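Side-chain contact in hypothetical protein aq_1494 (Aquifex aeolicus, PDB 2EGR), which probably hydrolyses fatty acyl-CoA thioesters, as a member of the 4-hydroxybenzoyl-CoA thioesterase family: residues R7-Q10 / F11-D15. Sequence-based numbering, arbitrary orientation.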
loop_
_atom_site.group_PDB
_atom_site.type_symbol
_atom_site.label_atom_id
_atom_site.label_comp_id
_atom_site.label_asym_id
_atom_site.label_seq_id
_atom_site.Cartn_x
_atom_site.Cartn_y
_atom_site.Cartn_z
ATOM N N ARG A 7 7.514 -14.668 8.359
ATOM C CA ARG A 7 7.199 -13.261 8.254
ATOM C C ARG A 7 6.304 -12.885 9.436
ATOM O O ARG A 7 5.480 -13.687 9.886
ATOM C CB ARG A 7 6.462 -13.026 6.893
ATOM C CG ARG A 7 5.995 -11.605 6.550
ATOM C CD ARG A 7 7.081 -10.562 6.585
ATOM N NE ARG A 7 6.779 -9.577 5.542
ATOM C CZ ARG A 7 5.896 -8.598 5.650
ATOM N NH1 ARG A 7 5.228 -8.403 6.773
ATOM N NH2 ARG A 7 5.697 -7.795 4.605
ATOM N N ARG A 8 6.474 -11.661 9.945
ATOM C CA ARG A 8 5.558 -11.129 10.951
ATOM C C ARG A 8 4.657 -10.017 10.364
ATOM O O ARG A 8 5.137 -9.198 9.589
ATOM C CB ARG A 8 6.388 -10.582 12.101
ATOM C CG ARG A 8 5.644 -9.978 13.217
ATOM C CD ARG A 8 6.653 -9.454 14.232
ATOM N NE ARG A 8 7.432 -10.565 14.791
ATOM C CZ ARG A 8 7.134 -11.221 15.909
ATOM N NH1 ARG A 8 6.061 -10.930 16.604
ATOM N NH2 ARG A 8 7.912 -12.223 16.318
ATOM N N VAL A 9 3.379 -10.015 10.762
ATOM C CA VAL A 9 2.392 -9.001 10.279
ATOM C C VAL A 9 2.739 -7.634 10.834
ATOM O O VAL A 9 2.878 -7.465 12.046
ATOM C CB VAL A 9 0.949 -9.347 10.685
ATOM C CG1 VAL A 9 -0.019 -8.151 10.282
ATOM C CG2 VAL A 9 0.488 -10.690 10.074
ATOM N N GLN A 10 2.853 -6.635 9.945
ATOM C CA GLN A 10 3.115 -5.233 10.359
ATOM C C GLN A 10 1.797 -4.475 10.485
ATOM O O GLN A 10 0.801 -4.843 9.830
ATOM C CB GLN A 10 4.008 -4.532 9.302
ATOM C CG GLN A 10 5.452 -5.106 9.149
ATOM C CD GLN A 10 6.313 -5.006 10.410
ATOM O OE1 GLN A 10 6.111 -4.158 11.268
ATOM N NE2 GLN A 10 7.323 -5.879 10.494
ATOM N N PHE A 11 1.784 -3.428 11.306
ATOM C CA PHE A 11 0.535 -2.744 11.636
ATOM C C PHE A 11 -0.121 -2.167 10.412
ATOM O O PHE A 11 -1.344 -2.316 10.222
ATOM C CB PHE A 11 0.736 -1.643 12.674
ATOM C CG PHE A 11 -0.527 -1.305 13.419
ATOM C CD1 PHE A 11 -0.994 -2.119 14.464
ATOM C CD2 PHE A 11 -1.264 -0.170 13.081
ATOM C CE1 PHE A 11 -2.207 -1.819 15.139
ATOM C CE2 PHE A 11 -2.448 0.154 13.774
ATOM C CZ PHE A 11 -2.915 -0.667 14.825
ATOM N N TYR A 12 0.698 -1.554 9.556
ATOM C CA TYR A 12 0.128 -0.962 8.326
ATOM C C TYR A 12 -0.471 -1.978 7.355
ATOM O O TYR A 12 -1.149 -1.572 6.399
ATOM C CB TYR A 12 1.156 -0.086 7.593
ATOM C CG TYR A 12 2.350 -0.842 7.048
ATOM C CD1 TYR A 12 2.287 -1.463 5.808
ATOM C CD2 TYR A 12 3.550 -0.929 7.772
ATOM C CE1 TYR A 12 3.397 -2.190 5.278
ATOM C CE2 TYR A 12 4.665 -1.640 7.256
ATOM C CZ TYR A 12 4.566 -2.299 6.031
ATOM O OH TYR A 12 5.651 -2.975 5.474
ATOM N N GLU A 13 -0.199 -3.280 7.557
ATOM C CA GLU A 13 -0.789 -4.338 6.696
ATOM C C GLU A 13 -2.235 -4.723 7.047
ATOM O O GLU A 13 -2.870 -5.464 6.285
ATOM C CB GLU A 13 0.128 -5.578 6.639
ATOM C CG GLU A 13 1.430 -5.202 5.968
ATOM C CD GLU A 13 2.586 -6.187 6.193
ATOM O OE1 GLU A 13 2.448 -7.119 7.034
ATOM O OE2 GLU A 13 3.607 -5.976 5.534
ATOM N N THR A 14 -2.691 -4.259 8.215
ATOM C CA THR A 14 -4.056 -4.468 8.709
ATOM C C THR A 14 -4.976 -3.396 8.105
ATOM O O THR A 14 -4.502 -2.427 7.485
ATOM C CB THR A 14 -4.155 -4.509 10.272
ATOM O OG1 THR A 14 -3.737 -3.269 10.829
ATOM C CG2 THR A 14 -3.246 -5.626 10.824
ATOM N N ASP A 15 -6.260 -3.654 8.205
ATOM C CA ASP A 15 -7.292 -2.660 7.935
ATOM C C ASP A 15 -8.211 -2.535 9.159
ATOM O O ASP A 15 -7.966 -3.175 10.213
ATOM C CB ASP A 15 -8.063 -2.994 6.652
ATOM C CG ASP A 15 -8.830 -4.336 6.709
ATOM O OD1 ASP A 15 -9.213 -4.830 7.821
ATOM O OD2 ASP A 15 -9.013 -4.911 5.602
HETATM O O HOH W 1 4.299 -2.403 12.253
#
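With Glu13 CG beside its own backbone N (chi1 -65°) and the chain straight beyond it, the carboxylate reaches back to the end of the strand, where Arg7, bent at chi2 and chi3, brings its guanidinium in from the opposite direction. The grip is an end-on salt bridge: NH2 of Arg7 donates to Glu13 OE2 (2.9 Å), which lies in the guanidinium plane, and NH1 of Arg7 donates to the syn lone pair of Glu13 OE1 (3.1 Å). NH1 of Arg7 also donates to Arg8 O (2.9 Å), while NE forms a salt bridge with Glu31 of the same chain. From above the carboxylate plane, Gln10 N donates a nearly straight bond (175°) of 3.0 Å to Glu13 OE1, which is also hydrogen-bonded to Tyr28 OH. The backbone returns a bond from Glu13 N to Gln10 O (2.9 Å). A glutamine in place of Glu13 would probably cost Arg7 one of its two carboxylate partners, leaving Glu31, and break the paired grip. Gln10 CB rests 3.6 Å from Tyr12 CE2, and the Tyr12 hydroxyl bonds Glu31 of the second subunit. These contacts join the end of strand 3-8 to the 3-10 turn 11-13, in the loop leading past Asp15, the predicted active-site residue, to helix 22-39, the long helix of the hotdog fold.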